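Local coordinates for protein ORF99 (Acidianus Filamentous Virus 1, PDB 3DF6) that is of unknown function, but is related to the anti-CRISPR protein AcrID1 and so may counter a host's CRISPR defence, at residues H4-L9 and M27-T32; L33-F38 and P81-T86; K44-N49 and S62-E67; I56-Y61 and K72-Y77. The protein carries 2 engineered substitutions. All coordinates share one frame; numbering follows the deposited sequence.

Interaction 1: residues H4-L9 and M27-T32; sequences HEFHKL and MKLNTT. Engineered in segment 27-32: M27 (natural residue Leu).
H7 and T31 meet in a short, nearly straight hydrogen bond, NE2 of H7 lying 2.6 Å from OG1 of T31 at an angle of 167°. The hydroxyl approaches the edge of the imidazole within its plane, and either partner could be the donor. T31 carries OG1 trans to its own backbone N (chi1 -173°), which turns the oxygen to H7 while the methyl goes to F6. There the approach is again edge-on: CE2 of F6 lies 3.3 Å from CG2 of T31, and the tip of the same ring, CZ, reaches CD2 of L29 at 3.7 Å. CE1 of H7 adds a close contact of 3.2 Å with the backbone O of T32. One turn of helix 3-18 thus presents a polar and an aromatic side chain together to strand 25-34; the axes of segments 4-9 and 27-32 pass 10.1 Å apart at 117°. Further out, ND1 of H7 makes a weak hydrogen bond to E37, while the T32 hydroxyl bonds to T86. M27 (engineered, present as selenomethionine), K28 and L29 pair with an antiparallel strand of the second subunit, and F6 packs on R21 of that subunit. The firm bond to T31 and the weak one to E37 help set the turn of the H7 ring, and in the modelled conformer of E37 the carboxylate may favour a protonated imidazole.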
loop_
_atom_site.group_PDB
_atom_site.type_symbol
_atom_site.label_atom_id
_atom_site.label_comp_id
_atom_site.label_asym_id
_atom_site.label_seq_id
_atom_site.Cartn_x
_atom_site.Cartn_y
_atom_site.Cartn_z
ATOM N N HIS C 4 16.881 4.244 -0.734
ATOM C CA HIS C 4 16.630 4.614 -2.127
ATOM C C HIS C 4 15.653 3.642 -2.830
ATOM O O HIS C 4 14.727 4.063 -3.525
ATOM C CB HIS C 4 17.954 4.730 -2.894
ATOM C CG HIS C 4 17.789 4.819 -4.379
ATOM N ND1 HIS C 4 17.402 5.977 -5.019
ATOM C CD2 HIS C 4 17.953 3.888 -5.350
ATOM C CE1 HIS C 4 17.328 5.755 -6.318
ATOM N NE2 HIS C 4 17.660 4.497 -6.546
ATOM N N GLU C 5 15.876 2.345 -2.646
ATOM C CA GLU C 5 15.031 1.327 -3.250
ATOM C C GLU C 5 13.627 1.425 -2.672
ATOM O O GLU C 5 12.648 1.238 -3.386
ATOM C CB GLU C 5 15.609 -0.078 -3.033
ATOM C CG GLU C 5 16.932 -0.333 -3.765
ATOM C CD GLU C 5 16.842 -0.156 -5.284
ATOM O OE1 GLU C 5 15.735 -0.297 -5.851
ATOM O OE2 GLU C 5 17.896 0.109 -5.912
ATOM N N PHE C 6 13.560 1.742 -1.381
ATOM C CA PHE C 6 12.298 1.963 -0.680
ATOM C C PHE C 6 11.515 3.127 -1.303
ATOM O O PHE C 6 10.321 2.984 -1.598
ATOM C CB PHE C 6 12.560 2.154 0.833
ATOM C CG PHE C 6 11.323 2.462 1.640
ATOM C CD1 PHE C 6 10.450 1.446 2.025
ATOM C CD2 PHE C 6 11.023 3.775 2.018
ATOM C CE1 PHE C 6 9.307 1.728 2.775
ATOM C CE2 PHE C 6 9.883 4.059 2.788
ATOM C CZ PHE C 6 9.019 3.039 3.141
ATOM N N HIS C 7 12.190 4.254 -1.562
ATOM C CA HIS C 7 11.493 5.403 -2.148
ATOM C C HIS C 7 11.069 5.136 -3.588
ATOM O O HIS C 7 9.981 5.552 -4.005
ATOM C CB HIS C 7 12.329 6.684 -2.016
ATOM C CG HIS C 7 12.619 7.057 -0.593
ATOM N ND1 HIS C 7 13.627 7.923 -0.236
ATOM C CD2 HIS C 7 12.040 6.657 0.564
ATOM C CE1 HIS C 7 13.650 8.052 1.081
ATOM N NE2 HIS C 7 12.704 7.283 1.591
ATOM N N LYS C 8 11.923 4.441 -4.334
ATOM C CA LYS C 8 11.568 3.953 -5.670
ATOM C C LYS C 8 10.309 3.071 -5.651
ATOM O O LYS C 8 9.456 3.189 -6.532
ATOM C CB LYS C 8 12.732 3.173 -6.307
ATOM C CG LYS C 8 13.692 4.038 -7.087
ATOM C CD LYS C 8 14.828 3.219 -7.734
ATOM C CE LYS C 8 14.309 2.187 -8.758
ATOM N NZ LYS C 8 15.388 1.288 -9.240
ATOM N N LEU C 9 10.206 2.171 -4.678
ATOM C CA LEU C 9 8.986 1.365 -4.528
ATOM C C LEU C 9 7.749 2.219 -4.221
ATOM O O LEU C 9 6.680 2.007 -4.809
ATOM C CB LEU C 9 9.158 0.238 -3.492
ATOM C CG LEU C 9 7.913 -0.632 -3.230
ATOM C CD1 LEU C 9 8.277 -2.095 -3.060
ATOM C CD2 LEU C 9 7.077 -0.137 -2.010
HETATM N N MSE C 27 -0.961 3.820 3.160
HETATM C CA MSE C 27 0.247 3.329 3.814
HETATM C C MSE C 27 0.638 4.353 4.865
HETATM O O MSE C 27 0.608 5.559 4.597
HETATM C CB MSE C 27 1.405 3.207 2.834
HETATM C CG MSE C 27 1.296 2.144 1.784
HETATM SE SE MSE C 27 2.960 2.218 0.771
HETATM C CE MSE C 27 2.825 3.960 -0.067
ATOM N N LYS C 28 0.981 3.858 6.044
ATOM C CA LYS C 28 1.530 4.675 7.102
ATOM C C LYS C 28 3.036 4.473 7.064
ATOM O O LYS C 28 3.510 3.333 6.923
ATOM C CB LYS C 28 0.952 4.254 8.446
ATOM C CG LYS C 28 1.368 5.131 9.618
ATOM C CD LYS C 28 0.626 4.701 10.876
ATOM C CE LYS C 28 0.827 5.699 12.029
ATOM N NZ LYS C 28 2.248 5.715 12.440
ATOM N N LEU C 29 3.768 5.587 7.188
ATOM C CA LEU C 29 5.191 5.642 6.904
ATOM C C LEU C 29 5.899 6.799 7.596
ATOM O O LEU C 29 5.292 7.831 7.888
ATOM C CB LEU C 29 5.413 6.120 5.448
ATOM C CG LEU C 29 4.742 5.327 4.322
ATOM C CD1 LEU C 29 4.593 6.169 3.073
ATOM C CD2 LEU C 29 5.553 4.019 4.071
ATOM N N ASN C 30 7.242 6.636 7.707
ATOM C CA ASN C 30 8.038 7.660 8.392
ATOM C C ASN C 30 9.368 7.639 7.691
ATOM O O ASN C 30 10.334 7.072 8.179
ATOM C CB ASN C 30 8.204 7.470 9.895
ATOM C CG ASN C 30 8.865 8.656 10.572
ATOM O OD1 ASN C 30 9.219 9.656 9.940
ATOM N ND2 ASN C 30 9.054 8.536 11.874
ATOM N N THR C 31 9.412 8.241 6.514
ATOM C CA THR C 31 10.630 8.231 5.713
ATOM C C THR C 31 10.807 9.615 5.087
ATOM O O THR C 31 9.821 10.318 4.815
ATOM C CB THR C 31 10.586 7.055 4.659
ATOM O OG1 THR C 31 11.847 6.936 3.984
ATOM C CG2 THR C 31 9.442 7.237 3.645
ATOM N N THR C 32 12.058 10.021 4.890
ATOM C CA THR C 32 12.337 11.369 4.427
ATOM C C THR C 32 12.832 11.376 2.984
ATOM O O THR C 32 13.892 10.819 2.671
ATOM C CB THR C 32 13.337 12.101 5.365
ATOM O OG1 THR C 32 12.761 12.195 6.669
ATOM C CG2 THR C 32 13.628 13.521 4.851
#

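Interaction 2: residues L33-F38 and P81-T86; sequences LDELEF and PEFKYT
Y85 lies against F38, and its side chain can be followed outward from CB. That carbon sits over the F38 face near its rim, 3.8 Å from CD1 of F38. At CG the two rings begin to overlap, with CG of F38 3.9 Å away, and CD1 of Y85 stands over the centre of the F38 ring. This offset stack has centroids 4.3 Å apart and planes 6° from parallel. On the other branch, CD2 of Y85 turns its edge to the backbone O of L33, and CE2 comes 3.9 Å from CA of E35, whose side chain runs beside the ring. Two backbone bonds hold the base: L33 N to Y85 O at 2.7 Å and Y85 N to L33 O at 2.8 Å. D34 and E37 form a capping box at the start of helix 35-42, E37 OE1 accepting from D34 N while L36 N to D34 OD1 is weak. F38 also meets Y77 edge-to-face; the stack is where helix 35-42 packs on strand 84-96, with strand 69-80 alongside.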
loop_
_atom_site.group_PDB
_atom_site.type_symbol
_atom_site.label_atom_id
_atom_site.label_comp_id
_atom_site.label_asym_id
_atom_site.label_seq_id
_atom_site.Cartn_x
_atom_site.Cartn_y
_atom_site.Cartn_z
ATOM N N LEU C 33 12.050 12.027 2.131
ATOM C CA LEU C 33 12.307 12.121 0.707
ATOM C C LEU C 33 12.986 13.420 0.318
ATOM O O LEU C 33 12.575 14.496 0.765
ATOM C CB LEU C 33 10.996 12.064 -0.076
ATOM C CG LEU C 33 10.362 10.711 -0.421
ATOM C CD1 LEU C 33 10.021 9.916 0.837
ATOM C CD2 LEU C 33 9.119 10.952 -1.258
ATOM N N ASP C 34 14.001 13.284 -0.543
ATOM C CA ASP C 34 14.596 14.397 -1.285
ATOM C C ASP C 34 13.506 15.046 -2.167
ATOM O O ASP C 34 12.541 14.384 -2.544
ATOM C CB ASP C 34 15.729 13.814 -2.146
ATOM C CG ASP C 34 16.370 14.818 -3.086
ATOM O OD1 ASP C 34 16.117 16.040 -2.994
ATOM O OD2 ASP C 34 17.170 14.367 -3.932
ATOM N N GLU C 35 13.658 16.331 -2.486
ATOM C CA GLU C 35 12.691 17.022 -3.333
ATOM C C GLU C 35 12.439 16.281 -4.643
ATOM O O GLU C 35 11.293 16.158 -5.078
ATOM C CB GLU C 35 13.143 18.451 -3.649
ATOM C CG GLU C 35 12.059 19.264 -4.385
ATOM C CD GLU C 35 12.494 20.667 -4.700
ATOM O OE1 GLU C 35 13.621 21.048 -4.334
ATOM O OE2 GLU C 35 11.716 21.395 -5.344
ATOM N N LEU C 36 13.520 15.800 -5.264
ATOM C CA LEU C 36 13.433 15.021 -6.504
ATOM C C LEU C 36 12.568 13.786 -6.357
ATOM O O LEU C 36 11.782 13.476 -7.256
ATOM C CB LEU C 36 14.824 14.614 -7.013
ATOM C CG LEU C 36 15.659 15.777 -7.538
ATOM C CD1 LEU C 36 17.145 15.404 -7.616
ATOM C CD2 LEU C 36 15.139 16.294 -8.884
ATOM N N GLU C 37 12.734 13.081 -5.236
ATOM C CA GLU C 37 11.916 11.910 -4.963
ATOM C C GLU C 37 10.446 12.322 -4.748
ATOM O O GLU C 37 9.531 11.673 -5.297
ATOM C CB GLU C 37 12.478 11.096 -3.773
ATOM C CG GLU C 37 14.029 10.798 -3.869
ATOM C CD GLU C 37 14.545 9.978 -2.678
ATOM O OE1 GLU C 37 14.259 10.353 -1.505
ATOM O OE2 GLU C 37 15.247 8.947 -2.912
ATOM N N PHE C 38 10.225 13.378 -3.964
ATOM C CA PHE C 38 8.871 13.874 -3.681
ATOM C C PHE C 38 8.130 14.275 -4.963
ATOM O O PHE C 38 6.959 13.946 -5.133
ATOM C CB PHE C 38 8.925 15.016 -2.656
ATOM C CG PHE C 38 7.573 15.414 -2.090
ATOM C CD1 PHE C 38 6.950 14.642 -1.126
ATOM C CD2 PHE C 38 6.964 16.601 -2.487
ATOM C CE1 PHE C 38 5.701 15.007 -0.598
ATOM C CE2 PHE C 38 5.718 16.990 -1.958
ATOM C CZ PHE C 38 5.085 16.168 -1.009
ATOM N N PRO C 81 14.429 21.018 6.505
ATOM C CA PRO C 81 15.384 21.942 5.885
ATOM C C PRO C 81 16.133 21.255 4.732
ATOM O O PRO C 81 16.124 20.023 4.639
ATOM C CB PRO C 81 16.350 22.304 7.036
ATOM C CG PRO C 81 15.790 21.660 8.283
ATOM C CD PRO C 81 14.889 20.546 7.825
ATOM N N GLU C 82 16.780 22.051 3.877
ATOM C CA GLU C 82 17.399 21.566 2.634
ATOM C C GLU C 82 16.377 20.842 1.765
ATOM O O GLU C 82 16.713 19.866 1.080
ATOM C CB GLU C 82 18.618 20.662 2.888
ATOM C CG GLU C 82 19.955 21.391 2.939
ATOM C CD GLU C 82 20.322 21.846 4.332
ATOM O OE1 GLU C 82 19.921 21.177 5.309
ATOM O OE2 GLU C 82 21.028 22.867 4.452
ATOM N N PHE C 83 15.136 21.330 1.812
ATOM C CA PHE C 83 14.069 20.913 0.898
ATOM C C PHE C 83 13.881 19.392 0.911
ATOM O O PHE C 83 14.020 18.737 -0.129
ATOM C CB PHE C 83 14.352 21.442 -0.523
ATOM C CG PHE C 83 14.642 22.917 -0.570
ATOM C CD1 PHE C 83 13.618 23.829 -0.801
ATOM C CD2 PHE C 83 15.942 23.396 -0.364
ATOM C CE1 PHE C 83 13.881 25.198 -0.836
ATOM C CE2 PHE C 83 16.220 24.765 -0.397
ATOM C CZ PHE C 83 15.182 25.667 -0.626
ATOM N N LYS C 84 13.613 18.854 2.106
ATOM C CA LYS C 84 13.313 17.428 2.330
ATOM C C LYS C 84 11.901 17.314 2.881
ATOM O O LYS C 84 11.403 18.247 3.504
ATOM C CB LYS C 84 14.280 16.800 3.344
ATOM C CG LYS C 84 15.772 17.001 3.068
ATOM C CD LYS C 84 16.342 16.051 2.014
ATOM C CE LYS C 84 17.825 16.405 1.768
ATOM N NZ LYS C 84 18.343 15.895 0.455
ATOM N N TYR C 85 11.262 16.161 2.663
ATOM C CA TYR C 85 9.863 15.968 3.013
ATOM C C TYR C 85 9.782 14.649 3.747
ATOM O O TYR C 85 10.067 13.596 3.166
ATOM C CB TYR C 85 8.988 15.965 1.732
ATOM C CG TYR C 85 9.151 17.253 0.907
ATOM C CD1 TYR C 85 8.187 18.266 0.947
ATOM C CD2 TYR C 85 10.295 17.467 0.124
ATOM C CE1 TYR C 85 8.350 19.455 0.211
ATOM C CE2 TYR C 85 10.478 18.655 -0.603
ATOM C CZ TYR C 85 9.504 19.642 -0.555
ATOM O OH TYR C 85 9.694 20.819 -1.278
ATOM N N THR C 86 9.475 14.707 5.042
ATOM C CA THR C 86 9.223 13.490 5.805
ATOM C C THR C 86 7.762 13.045 5.590
ATOM O O THR C 86 6.827 13.647 6.122
ATOM C CB THR C 86 9.509 13.663 7.307
ATOM O OG1 THR C 86 10.873 14.042 7.492
ATOM C CG2 THR C 86 9.257 12.366 8.062
HETATM O O HOH W 1 16.144 18.056 -1.610
#

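Interaction 3: residues K44-N49 and S62-E67; sequences KPDSSN and SYDASE
P45 lies over one face of the Y63 ring, its CB 4.2 Å from the ring centroid, a CH-pi contact displaced toward the rim. CA of P45 comes near the ring as well, while the Y63 hydroxyl leaves the pair to bond to the backbone O of I42 at the end of helix 35-42. The second pair of flat groups is D46 and D64, whose carboxylates stack with their planes 14° apart and OD2 of D46 only 3.2 Å from OD2 of D64. A backbone bond spans the same pair: D64 N donates to OD2 of D46 at 2.7 Å, almost perfectly straight at 177° and nearly along the acceptor's C-O bond. With CG of D46 swung back beside its own backbone N (chi1 -60°), the carboxylate can meet that amide. A water donates to OD1 of D46 and to OD2 of D64, linking the two acids. Beneath them is a classic beta bulge in the hairpin of strands 47-53 and 56-64: D46 N bonds to S62 O at 2.8 Å, S47 N reaches the same oxygen weakly, and S62 N returns a bond to S47 O at 2.9 Å. If both are charged, the stacked acids would repel, eased in part by the amide and the water; protonation of one of them in acid, where this protein is stable, might ease it further.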
loop_
_atom_site.group_PDB
_atom_site.type_symbol
_atom_site.label_atom_id
_atom_site.label_comp_id
_atom_site.label_asym_id
_atom_site.label_seq_id
_atom_site.Cartn_x
_atom_site.Cartn_y
_atom_site.Cartn_z
ATOM N N LYS C 44 2.457 14.972 -12.202
ATOM C CA LYS C 44 1.822 16.186 -12.684
ATOM C C LYS C 44 0.311 16.119 -12.442
ATOM O O LYS C 44 -0.439 15.773 -13.350
ATOM C CB LYS C 44 2.074 16.343 -14.183
ATOM C CG LYS C 44 3.540 16.288 -14.613
ATOM C CD LYS C 44 4.292 17.535 -14.211
ATOM C CE LYS C 44 5.743 17.467 -14.732
ATOM N NZ LYS C 44 6.330 18.818 -14.805
ATOM N N PRO C 45 -0.150 16.442 -11.220
ATOM C CA PRO C 45 -1.585 16.307 -10.980
ATOM C C PRO C 45 -2.369 17.336 -11.789
ATOM O O PRO C 45 -1.844 18.404 -12.138
ATOM C CB PRO C 45 -1.733 16.591 -9.487
ATOM C CG PRO C 45 -0.356 16.702 -8.939
ATOM C CD PRO C 45 0.575 16.957 -10.046
ATOM N N ASP C 46 -3.617 17.037 -12.086
ATOM C CA ASP C 46 -4.480 18.028 -12.735
ATOM C C ASP C 46 -5.010 19.087 -11.793
ATOM O O ASP C 46 -5.434 20.157 -12.230
ATOM C CB ASP C 46 -5.614 17.324 -13.442
ATOM C CG ASP C 46 -5.096 16.385 -14.500
ATOM O OD1 ASP C 46 -4.320 16.852 -15.374
ATOM O OD2 ASP C 46 -5.412 15.195 -14.424
ATOM N N SER C 47 -4.995 18.767 -10.505
ATOM C CA SER C 47 -5.445 19.672 -9.435
ATOM C C SER C 47 -4.711 19.345 -8.153
ATOM O O SER C 47 -4.299 18.193 -7.962
ATOM C CB SER C 47 -6.936 19.466 -9.160
ATOM O OG SER C 47 -7.739 20.199 -10.054
ATOM N N SER C 48 -4.623 20.317 -7.250
ATOM C CA SER C 48 -4.053 20.088 -5.948
ATOM C C SER C 48 -4.661 21.019 -4.931
ATOM O O SER C 48 -5.148 22.100 -5.273
ATOM C CB SER C 48 -2.520 20.291 -5.975
ATOM O OG SER C 48 -2.203 21.680 -6.027
ATOM N N ASN C 49 -4.614 20.562 -3.683
ATOM C CA ASN C 49 -4.956 21.378 -2.526
ATOM C C ASN C 49 -3.928 21.024 -1.472
ATOM O O ASN C 49 -3.495 19.893 -1.386
ATOM C CB ASN C 49 -6.370 21.056 -2.016
ATOM C CG ASN C 49 -6.876 22.060 -0.986
ATOM O OD1 ASN C 49 -6.719 23.280 -1.145
ATOM N ND2 ASN C 49 -7.506 21.545 0.073
ATOM N N SER C 62 -5.220 15.466 -7.493
ATOM C CA SER C 62 -6.238 14.823 -8.322
ATOM C C SER C 62 -5.683 14.587 -9.741
ATOM O O SER C 62 -4.973 15.447 -10.288
ATOM C CB SER C 62 -7.506 15.702 -8.343
ATOM O OG SER C 62 -8.006 15.845 -7.008
ATOM N N TYR C 63 -5.999 13.419 -10.319
ATOM C CA TYR C 63 -5.508 13.029 -11.640
ATOM C C TYR C 63 -6.711 12.554 -12.452
ATOM O O TYR C 63 -7.435 11.648 -12.000
ATOM C CB TYR C 63 -4.458 11.886 -11.541
ATOM C CG TYR C 63 -3.316 12.150 -10.554
ATOM C CD1 TYR C 63 -2.052 12.547 -11.014
ATOM C CD2 TYR C 63 -3.507 12.024 -9.176
ATOM C CE1 TYR C 63 -1.006 12.797 -10.123
ATOM C CE2 TYR C 63 -2.466 12.272 -8.277
ATOM C CZ TYR C 63 -1.221 12.661 -8.770
ATOM O OH TYR C 63 -0.186 12.903 -7.893
ATOM N N ASP C 64 -6.935 13.158 -13.622
ATOM C CA ASP C 64 -8.028 12.730 -14.507
ATOM C C ASP C 64 -7.687 11.320 -14.998
ATOM O O ASP C 64 -6.636 11.111 -15.571
ATOM C CB ASP C 64 -8.154 13.654 -15.723
ATOM C CG ASP C 64 -8.359 15.110 -15.351
ATOM O OD1 ASP C 64 -8.953 15.394 -14.278
ATOM O OD2 ASP C 64 -7.925 15.976 -16.165
ATOM N N ALA C 65 -8.516 10.348 -14.713
ATOM C CA ALA C 65 -8.118 8.973 -15.033
ATOM C C ALA C 65 -8.693 8.508 -16.350
ATOM O O ALA C 65 -7.990 7.959 -17.206
ATOM C CB ALA C 65 -8.505 8.022 -13.918
ATOM N N SER C 66 -9.979 8.734 -16.511
ATOM C CA SER C 66 -10.746 8.164 -17.589
ATOM C C SER C 66 -11.949 9.062 -17.599
ATOM O O SER C 66 -11.961 10.081 -16.880
ATOM C CB SER C 66 -11.145 6.725 -17.283
ATOM O OG SER C 66 -9.988 5.886 -17.203
ATOM N N GLU C 67 -12.946 8.725 -18.403
ATOM C CA GLU C 67 -14.022 9.674 -18.648
ATOM C C GLU C 67 -14.699 10.294 -17.387
ATOM O O GLU C 67 -14.727 11.533 -17.257
ATOM C CB GLU C 67 -15.032 9.118 -19.663
ATOM C CG GLU C 67 -15.297 7.627 -19.565
ATOM C CD GLU C 67 -16.036 7.092 -20.784
ATOM O OE1 GLU C 67 -16.569 7.903 -21.584
ATOM O OE2 GLU C 67 -16.093 5.853 -20.939
HETATM O O HOH W 2 -5.012 15.763 -17.552
#

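Interaction 4: residues I56-Y61 and K72-Y77; sequences IFIDEY and KLFVEY
OD2 of D59 is gripped by two phenol groups: Y77 OH donates to it at 2.6 Å from across the hairpin, and Y61 OH, two residues along its own strand, adds a bond of 2.5 Å that is weak in geometry. The Y77 proton arrives from above the carboxylate plane, which stands at 87° to the tyrosine ring. Y77 holds CG between its backbone N and carbonyl carbon (chi1 62°), which lays the ring back over the neighbouring strand with its hydroxyl at D59. CB of F57 lies over one face of that ring, 3.7 Å from its centroid, in a CH-pi contact. OD1 of the buried D59 bonds to S50, and these partners would probably favour its charged form. All this rides on a regular antiparallel hairpin, strands 56-64 and 69-80, in the inner part of the sheet; the hydrogen-bonded pairs are F57-Y77, D59-V75 and Y61-L73, each closed by two backbone bonds. V75 CG2 meets the edge of Y61 at CE2. On the other face, which bears I58 and E76 too, E60 runs alongside F74. There E60 CG lies 3.4 Å from F74 CE1. OE2 of E60 makes a long salt bridge, 4.0 Å, to NZ of K72, whose stronger partner is D95.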
loop_
_atom_site.group_PDB
_atom_site.type_symbol
_atom_site.label_atom_id
_atom_site.label_comp_id
_atom_site.label_asym_id
_atom_site.label_seq_id
_atom_site.Cartn_x
_atom_site.Cartn_y
_atom_site.Cartn_z
ATOM N N ILE C 56 2.077 19.979 10.083
ATOM C CA ILE C 56 1.983 18.877 9.140
ATOM C C ILE C 56 1.129 19.299 7.946
ATOM O O ILE C 56 0.037 19.866 8.115
ATOM C CB ILE C 56 1.381 17.592 9.791
ATOM C CG1 ILE C 56 2.171 17.189 11.045
ATOM C CG2 ILE C 56 1.345 16.432 8.767
ATOM C CD1 ILE C 56 1.604 15.981 11.848
ATOM N N PHE C 57 1.627 19.024 6.744
ATOM C CA PHE C 57 0.826 19.182 5.526
ATOM C C PHE C 57 0.126 17.931 5.013
ATOM O O PHE C 57 0.744 16.852 4.853
ATOM C CB PHE C 57 1.678 19.680 4.372
ATOM C CG PHE C 57 2.228 21.029 4.592
ATOM C CD1 PHE C 57 1.603 22.140 4.036
ATOM C CD2 PHE C 57 3.352 21.212 5.383
ATOM C CE1 PHE C 57 2.104 23.402 4.242
ATOM C CE2 PHE C 57 3.862 22.499 5.596
ATOM C CZ PHE C 57 3.229 23.588 5.028
ATOM N N ILE C 58 -1.163 18.091 4.696
ATOM C CA ILE C 58 -1.821 17.045 3.922
ATOM C C ILE C 58 -2.163 17.683 2.586
ATOM O O ILE C 58 -2.946 18.648 2.531
ATOM C CB ILE C 58 -3.082 16.462 4.556
ATOM C CG1 ILE C 58 -2.748 15.888 5.934
ATOM C CG2 ILE C 58 -3.648 15.360 3.614
ATOM C CD1 ILE C 58 -3.917 15.361 6.716
ATOM N N ASP C 59 -1.542 17.169 1.528
ATOM C CA ASP C 59 -1.889 17.590 0.182
ATOM C C ASP C 59 -2.779 16.560 -0.493
ATOM O O ASP C 59 -2.606 15.358 -0.314
ATOM C CB ASP C 59 -0.650 17.800 -0.678
ATOM C CG ASP C 59 0.201 18.975 -0.225
ATOM O OD1 ASP C 59 -0.112 19.647 0.792
ATOM O OD2 ASP C 59 1.218 19.206 -0.896
ATOM N N GLU C 60 -3.713 17.056 -1.284
ATOM C CA GLU C 60 -4.611 16.221 -2.047
ATOM C C GLU C 60 -4.361 16.517 -3.521
ATOM O O GLU C 60 -4.537 17.646 -3.956
ATOM C CB GLU C 60 -6.042 16.567 -1.673
ATOM C CG GLU C 60 -7.089 15.794 -2.442
ATOM C CD GLU C 60 -8.489 16.309 -2.112
ATOM O OE1 GLU C 60 -8.665 16.925 -1.033
ATOM O OE2 GLU C 60 -9.402 16.113 -2.929
ATOM N N TYR C 61 -3.928 15.509 -4.260
ATOM C CA TYR C 61 -3.624 15.648 -5.683
ATOM C C TYR C 61 -4.621 14.839 -6.485
ATOM O O TYR C 61 -4.829 13.670 -6.206
ATOM C CB TYR C 61 -2.224 15.138 -5.971
ATOM C CG TYR C 61 -1.158 15.816 -5.130
ATOM C CD1 TYR C 61 -0.758 17.130 -5.401
ATOM C CD2 TYR C 61 -0.559 15.148 -4.076
ATOM C CE1 TYR C 61 0.241 17.767 -4.614
ATOM C CE2 TYR C 61 0.437 15.757 -3.298
ATOM C CZ TYR C 61 0.825 17.055 -3.571
ATOM O OH TYR C 61 1.807 17.636 -2.800
ATOM N N LYS C 72 -7.383 10.146 -6.780
ATOM C CA LYS C 72 -6.943 11.141 -5.799
ATOM C C LYS C 72 -5.870 10.563 -4.895
ATOM O O LYS C 72 -6.003 9.439 -4.388
ATOM C CB LYS C 72 -8.093 11.655 -4.945
ATOM C CG LYS C 72 -9.163 12.456 -5.746
ATOM C CD LYS C 72 -10.216 12.996 -4.752
ATOM C CE LYS C 72 -11.239 13.887 -5.427
ATOM N NZ LYS C 72 -12.475 14.175 -4.569
ATOM N N LEU C 73 -4.821 11.353 -4.705
ATOM C CA LEU C 73 -3.677 10.982 -3.879
ATOM C C LEU C 73 -3.517 11.955 -2.717
ATOM O O LEU C 73 -3.405 13.163 -2.914
ATOM C CB LEU C 73 -2.401 10.992 -4.737
ATOM C CG LEU C 73 -1.152 10.431 -4.050
ATOM C CD1 LEU C 73 -1.255 8.861 -3.997
ATOM C CD2 LEU C 73 0.116 10.911 -4.728
ATOM N N PHE C 74 -3.523 11.433 -1.495
ATOM C CA PHE C 74 -3.305 12.255 -0.316
ATOM C C PHE C 74 -1.925 11.934 0.246
ATOM O O PHE C 74 -1.629 10.770 0.514
ATOM C CB PHE C 74 -4.363 11.943 0.744
ATOM C CG PHE C 74 -5.754 12.248 0.314
ATOM C CD1 PHE C 74 -6.336 13.462 0.656
ATOM C CD2 PHE C 74 -6.498 11.319 -0.431
ATOM C CE1 PHE C 74 -7.641 13.767 0.271
ATOM C CE2 PHE C 74 -7.808 11.614 -0.840
ATOM C CZ PHE C 74 -8.379 12.851 -0.488
ATOM N N VAL C 75 -1.094 12.961 0.430
ATOM C CA VAL C 75 0.252 12.786 0.979
ATOM C C VAL C 75 0.371 13.646 2.224
ATOM O O VAL C 75 0.212 14.861 2.167
ATOM C CB VAL C 75 1.386 13.171 -0.034
ATOM C CG1 VAL C 75 2.760 12.888 0.563
ATOM C CG2 VAL C 75 1.228 12.413 -1.351
ATOM N N GLU C 76 0.607 13.001 3.355
ATOM C CA GLU C 76 0.793 13.691 4.608
ATOM C C GLU C 76 2.295 13.802 4.889
ATOM O O GLU C 76 3.000 12.790 4.892
ATOM C CB GLU C 76 0.111 12.900 5.726
ATOM C CG GLU C 76 0.043 13.619 7.066
ATOM C CD GLU C 76 -0.343 12.676 8.219
ATOM O OE1 GLU C 76 -0.488 11.470 7.972
ATOM O OE2 GLU C 76 -0.498 13.144 9.364
ATOM N N TYR C 77 2.786 15.019 5.125
ATOM C CA TYR C 77 4.227 15.220 5.279
ATOM C C TYR C 77 4.616 16.388 6.173
ATOM O O TYR C 77 3.806 17.301 6.429
ATOM C CB TYR C 77 4.920 15.384 3.909
ATOM C CG TYR C 77 4.467 16.587 3.092
ATOM C CD1 TYR C 77 5.154 17.806 3.149
ATOM C CD2 TYR C 77 3.343 16.498 2.267
ATOM C CE1 TYR C 77 4.725 18.908 2.387
ATOM C CE2 TYR C 77 2.918 17.567 1.514
ATOM C CZ TYR C 77 3.608 18.765 1.568
ATOM O OH TYR C 77 3.157 19.806 0.805
#

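Overall arrangement
All four contacts involve one antiparallel sheet, ordered 25-34, 84-96, 69-80, 56-64, 47-53. Interaction 1 comes first along the chain and sets helix 3-18 against strand 25-34, whose residues M27 to L29 continue the sheet into the second subunit. Interaction 2 ties the same strand and helix 35-42 to strand 84-96, its centre about 12 Å away; the loop it closes encloses interactions 3 and 4. These two share strand 56-64, alternate along the chain and have centres about 13 Å apart. Interactions 2 and 4 meet where F38 and Y85 touch Y77. Interactions 1 and 3, with centres about 23 Å apart, lie on opposite sides of the chain's centre, so the set spans the sheet.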